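Local coordinates for mitochondrial edited mRNA stability factor 1 (Trypanosoma brucei, PDB 6NL1), which probably acts as a Nudix-family pyrophosphohydrolase that processes the 5' ends of mitochondrial mRNAs and helps to stabilise edited transcripts, at residues S99-R112 against A167-E180. Sequence-based numbering, arbitrary orientation.
Sequences SFVYKWQTKAALAR and ADDVDITVYLFGSE
The ring of F100 lies against the bent side chain of E180, whose CG sits 3.5 Å from the ring centroid in a CH-pi contact over one face, with the carboxylate stacked at 29° to the ring plane. The bend at chi2 (-87°) carries the poorly ordered carboxylate over the ring and on to Y102, where the OH donates to the syn lone pair of OE1 at 2.7 Å. From there to helix 108-111, strands 100-107 and 171-178 run antiparallel, from the F100–G178 pair to K107–D171. On the face of F100, Y102 and W104, W104 CE3 meets V174 CG2 at 3.8 Å, and helix 180-193 closes over this side through I183 and M190. V101 lies alongside F177 on the other face, its CG1 3.6 Å from F177 CE1. The amide of Q105 donates nearly in its own plane from NE2 to T173 OG1 (2.6 Å), an oxygen also bonded to T138. At the strand end, K107 NZ forms a salt bridge with D171 OD1 (2.8 Å), meeting it from above the carboxylate plane, while D171 OD2 bonds to Y164. The chain then turns into helix 108-111, and A108 and A111 pack their CB atoms on I172. R112, bent at chi3 (57°), swings its guanidinium back over A108 O; NH1 forms a salt bridge with D168 OD1 (2.7 Å), almost within the guanidinium plane, and a weak bond from NH2 reaches the same oxygen. NH2 also bonds to Y285 O, and the R112 side chain approaches V288, which contacts GDP in a nucleotide-bound form of the protein and stands without ligand here. The paired strands form the centre of a four-stranded antiparallel sheet, backed on one face by helix 180-193: a two-layer alpha/beta unit distinct from the chain's six-stranded mixed sheet.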
# COMPACT_ATOMS: atom_id res chain seq x y z
N SER A 99 29.08 5.06 -7.52
CA SER A 99 28.64 3.66 -7.49
C SER A 99 28.35 3.13 -8.90
O SER A 99 28.26 3.90 -9.86
CB SER A 99 27.37 3.53 -6.64
OG SER A 99 26.26 4.09 -7.32
N PHE A 100 28.19 1.82 -9.02
CA PHE A 100 27.84 1.21 -10.31
C PHE A 100 26.38 1.45 -10.66
O PHE A 100 25.52 1.50 -9.77
CB PHE A 100 28.14 -0.30 -10.30
CG PHE A 100 29.59 -0.62 -10.13
CD1 PHE A 100 30.45 -0.60 -11.22
CD2 PHE A 100 30.11 -0.89 -8.88
CE1 PHE A 100 31.79 -0.88 -11.06
CE2 PHE A 100 31.45 -1.17 -8.71
CZ PHE A 100 32.30 -1.16 -9.80
N VAL A 101 26.10 1.59 -11.95
CA VAL A 101 24.74 1.84 -12.41
C VAL A 101 24.31 0.82 -13.44
O VAL A 101 24.99 0.59 -14.43
CB VAL A 101 24.62 3.23 -13.06
CG1 VAL A 101 23.14 3.60 -13.19
CG2 VAL A 101 25.37 4.27 -12.23
N TYR A 102 23.16 0.20 -13.20
CA TYR A 102 22.58 -0.71 -14.18
C TYR A 102 21.15 -0.30 -14.50
O TYR A 102 20.46 0.33 -13.70
CB TYR A 102 22.58 -2.14 -13.66
CG TYR A 102 23.94 -2.80 -13.62
CD1 TYR A 102 24.87 -2.46 -12.64
CD2 TYR A 102 24.28 -3.79 -14.53
CE1 TYR A 102 26.11 -3.07 -12.59
CE2 TYR A 102 25.51 -4.41 -14.49
CZ TYR A 102 26.42 -4.05 -13.52
OH TYR A 102 27.65 -4.66 -13.48
N LYS A 103 20.70 -0.71 -15.68
CA LYS A 103 19.38 -0.37 -16.17
C LYS A 103 18.58 -1.63 -16.47
O LYS A 103 19.12 -2.62 -16.97
CB LYS A 103 19.54 0.45 -17.45
CG LYS A 103 18.27 0.90 -18.08
CD LYS A 103 18.56 1.68 -19.35
CE LYS A 103 19.08 0.77 -20.44
NZ LYS A 103 18.92 1.38 -21.78
N TRP A 104 17.29 -1.58 -16.17
CA TRP A 104 16.38 -2.66 -16.51
C TRP A 104 15.22 -2.04 -17.27
O TRP A 104 14.46 -1.26 -16.70
CB TRP A 104 15.88 -3.33 -15.24
CG TRP A 104 14.85 -4.41 -15.47
CD1 TRP A 104 14.75 -5.22 -16.56
CD2 TRP A 104 13.79 -4.78 -14.58
NE1 TRP A 104 13.69 -6.08 -16.41
CE2 TRP A 104 13.09 -5.83 -15.20
CE3 TRP A 104 13.37 -4.33 -13.33
CZ2 TRP A 104 11.98 -6.45 -14.61
CZ3 TRP A 104 12.26 -4.94 -12.74
CH2 TRP A 104 11.58 -5.99 -13.38
N GLN A 105 15.09 -2.39 -18.55
CA GLN A 105 14.03 -1.87 -19.42
C GLN A 105 12.85 -2.83 -19.42
O GLN A 105 12.95 -3.94 -19.92
CB GLN A 105 14.55 -1.67 -20.85
CG GLN A 105 13.54 -1.01 -21.80
CD GLN A 105 12.94 0.28 -21.22
OE1 GLN A 105 11.72 0.49 -21.22
NE2 GLN A 105 13.81 1.15 -20.73
N THR A 106 11.72 -2.41 -18.87
CA THR A 106 10.65 -3.36 -18.61
C THR A 106 9.26 -2.72 -18.73
O THR A 106 9.10 -1.67 -19.37
CB THR A 106 10.86 -4.04 -17.22
OG1 THR A 106 9.93 -5.12 -17.04
CG2 THR A 106 10.72 -3.02 -16.07
N LYS A 107 8.26 -3.36 -18.13
CA LYS A 107 6.89 -2.84 -18.10
C LYS A 107 6.42 -2.67 -16.66
O LYS A 107 6.92 -3.34 -15.76
CB LYS A 107 5.93 -3.83 -18.79
CG LYS A 107 6.34 -4.22 -20.20
CD LYS A 107 6.05 -3.12 -21.19
CE LYS A 107 6.18 -3.62 -22.62
NZ LYS A 107 5.89 -2.53 -23.60
N ALA A 108 5.44 -1.80 -16.44
CA ALA A 108 4.95 -1.54 -15.09
C ALA A 108 4.42 -2.81 -14.42
O ALA A 108 4.46 -2.93 -13.19
CB ALA A 108 3.89 -0.44 -15.11
N ALA A 109 3.94 -3.75 -15.21
CA ALA A 109 3.44 -5.01 -14.68
C ALA A 109 4.50 -5.67 -13.81
O ALA A 109 4.19 -6.25 -12.78
CB ALA A 109 3.00 -5.93 -15.81
N LEU A 110 5.76 -5.57 -14.21
CA LEU A 110 6.86 -6.15 -13.44
C LEU A 110 7.52 -5.13 -12.51
O LEU A 110 7.82 -5.43 -11.36
CB LEU A 110 7.90 -6.78 -14.39
CG LEU A 110 7.33 -7.87 -15.32
CD1 LEU A 110 8.42 -8.52 -16.16
CD2 LEU A 110 6.57 -8.93 -14.52
N ALA A 111 7.74 -3.91 -13.00
CA ALA A 111 8.46 -2.90 -12.24
C ALA A 111 7.77 -2.59 -10.91
O ALA A 111 8.44 -2.33 -9.91
CB ALA A 111 8.64 -1.63 -13.05
N ARG A 112 6.44 -2.62 -10.89
CA ARG A 112 5.75 -2.31 -9.66
C ARG A 112 6.07 -3.33 -8.56
O ARG A 112 5.88 -3.04 -7.38
CB ARG A 112 4.25 -2.22 -9.88
CG ARG A 112 3.56 -3.56 -10.01
CD ARG A 112 2.06 -3.36 -10.03
NE ARG A 112 1.70 -2.46 -11.11
CZ ARG A 112 1.08 -2.85 -12.22
NH1 ARG A 112 0.73 -4.13 -12.36
NH2 ARG A 112 0.80 -1.96 -13.17
N ALA A 167 -2.40 0.08 -17.45
CA ALA A 167 -1.22 0.34 -16.62
C ALA A 167 -0.14 -0.73 -16.82
O ALA A 167 1.06 -0.41 -16.86
CB ALA A 167 -1.61 0.40 -15.16
N ASP A 168 -0.55 -1.98 -16.93
CA ASP A 168 0.40 -3.08 -17.12
C ASP A 168 1.32 -2.87 -18.32
O ASP A 168 2.47 -3.30 -18.30
CB ASP A 168 -0.32 -4.43 -17.23
CG ASP A 168 -0.71 -4.99 -15.87
OD1 ASP A 168 -0.27 -4.42 -14.85
OD2 ASP A 168 -1.45 -5.99 -15.82
N ASP A 169 0.81 -2.18 -19.35
CA ASP A 169 1.56 -2.03 -20.60
C ASP A 169 2.58 -0.89 -20.56
O ASP A 169 3.44 -0.79 -21.45
CB ASP A 169 0.61 -1.82 -21.78
CG ASP A 169 -0.40 -2.95 -21.91
OD1 ASP A 169 -1.62 -2.67 -21.81
OD2 ASP A 169 0.02 -4.11 -22.11
N VAL A 170 2.48 -0.02 -19.57
CA VAL A 170 3.37 1.13 -19.50
C VAL A 170 4.85 0.73 -19.49
O VAL A 170 5.28 -0.10 -18.67
CB VAL A 170 3.03 2.04 -18.30
CG1 VAL A 170 4.04 3.17 -18.17
CG2 VAL A 170 1.59 2.59 -18.47
N ASP A 171 5.62 1.27 -20.43
CA ASP A 171 7.07 1.05 -20.44
C ASP A 171 7.74 1.76 -19.27
O ASP A 171 7.54 2.96 -19.05
CB ASP A 171 7.67 1.55 -21.75
CG ASP A 171 7.18 0.78 -22.95
OD1 ASP A 171 7.65 -0.36 -23.15
OD2 ASP A 171 6.31 1.30 -23.69
N ILE A 172 8.56 1.01 -18.54
CA ILE A 172 9.25 1.54 -17.37
C ILE A 172 10.74 1.24 -17.45
O ILE A 172 11.14 0.12 -17.77
CB ILE A 172 8.68 0.96 -16.05
CG1 ILE A 172 7.19 1.28 -15.91
CG2 ILE A 172 9.48 1.50 -14.83
CD1 ILE A 172 6.87 2.78 -15.66
N THR A 173 11.56 2.26 -17.19
CA THR A 173 13.00 2.05 -17.09
C THR A 173 13.37 2.08 -15.62
O THR A 173 13.09 3.06 -14.92
CB THR A 173 13.79 3.14 -17.85
OG1 THR A 173 13.31 3.23 -19.19
CG2 THR A 173 15.27 2.81 -17.86
N VAL A 174 14.01 1.01 -15.15
CA VAL A 174 14.43 0.91 -13.76
C VAL A 174 15.94 1.05 -13.67
O VAL A 174 16.67 0.39 -14.40
CB VAL A 174 14.02 -0.45 -13.16
CG1 VAL A 174 14.52 -0.60 -11.73
CG2 VAL A 174 12.51 -0.64 -13.25
N TYR A 175 16.41 1.93 -12.79
CA TYR A 175 17.84 2.08 -12.57
C TYR A 175 18.25 1.53 -11.21
O TYR A 175 17.54 1.71 -10.22
CB TYR A 175 18.26 3.54 -12.65
CG TYR A 175 18.02 4.19 -13.99
CD1 TYR A 175 19.05 4.32 -14.91
CD2 TYR A 175 16.77 4.69 -14.32
CE1 TYR A 175 18.83 4.92 -16.13
CE2 TYR A 175 16.54 5.29 -15.52
CZ TYR A 175 17.56 5.40 -16.43
OH TYR A 175 17.31 6.01 -17.63
N LEU A 176 19.40 0.86 -11.16
CA LEU A 176 19.94 0.34 -9.91
C LEU A 176 21.30 0.98 -9.67
O LEU A 176 22.16 1.00 -10.55
CB LEU A 176 20.09 -1.18 -9.97
CG LEU A 176 18.94 -2.09 -10.45
CD1 LEU A 176 19.36 -3.54 -10.29
CD2 LEU A 176 17.67 -1.85 -9.69
N PHE A 177 21.48 1.52 -8.46
CA PHE A 177 22.75 2.11 -8.03
C PHE A 177 23.27 1.36 -6.81
O PHE A 177 22.58 1.28 -5.79
CB PHE A 177 22.55 3.58 -7.64
CG PHE A 177 21.90 4.41 -8.70
CD1 PHE A 177 22.67 5.12 -9.61
CD2 PHE A 177 20.52 4.48 -8.80
CE1 PHE A 177 22.07 5.89 -10.59
CE2 PHE A 177 19.91 5.24 -9.77
CZ PHE A 177 20.69 5.95 -10.67
N GLY A 178 24.47 0.82 -6.91
CA GLY A 178 25.07 0.16 -5.78
C GLY A 178 26.40 -0.45 -6.13
O GLY A 178 26.96 -0.13 -7.18
N SER A 179 26.91 -1.32 -5.25
CA SER A 179 28.13 -2.07 -5.53
C SER A 179 27.83 -3.21 -6.50
O SER A 179 26.67 -3.60 -6.67
CB SER A 179 28.71 -2.63 -4.23
OG SER A 179 27.84 -3.62 -3.70
N GLU A 180 28.87 -3.77 -7.12
CA GLU A 180 28.70 -4.91 -8.02
C GLU A 180 28.05 -6.09 -7.31
O GLU A 180 27.18 -6.77 -7.86
CB GLU A 180 30.05 -5.37 -8.58
CG GLU A 180 30.76 -4.34 -9.47
CD GLU A 180 30.33 -4.42 -10.93
OE1 GLU A 180 29.17 -4.79 -11.20
OE2 GLU A 180 31.17 -4.13 -11.81
O HOH W 1 9.79 -1.38 -22.11
O HOH W 2 3.46 -2.09 -24.00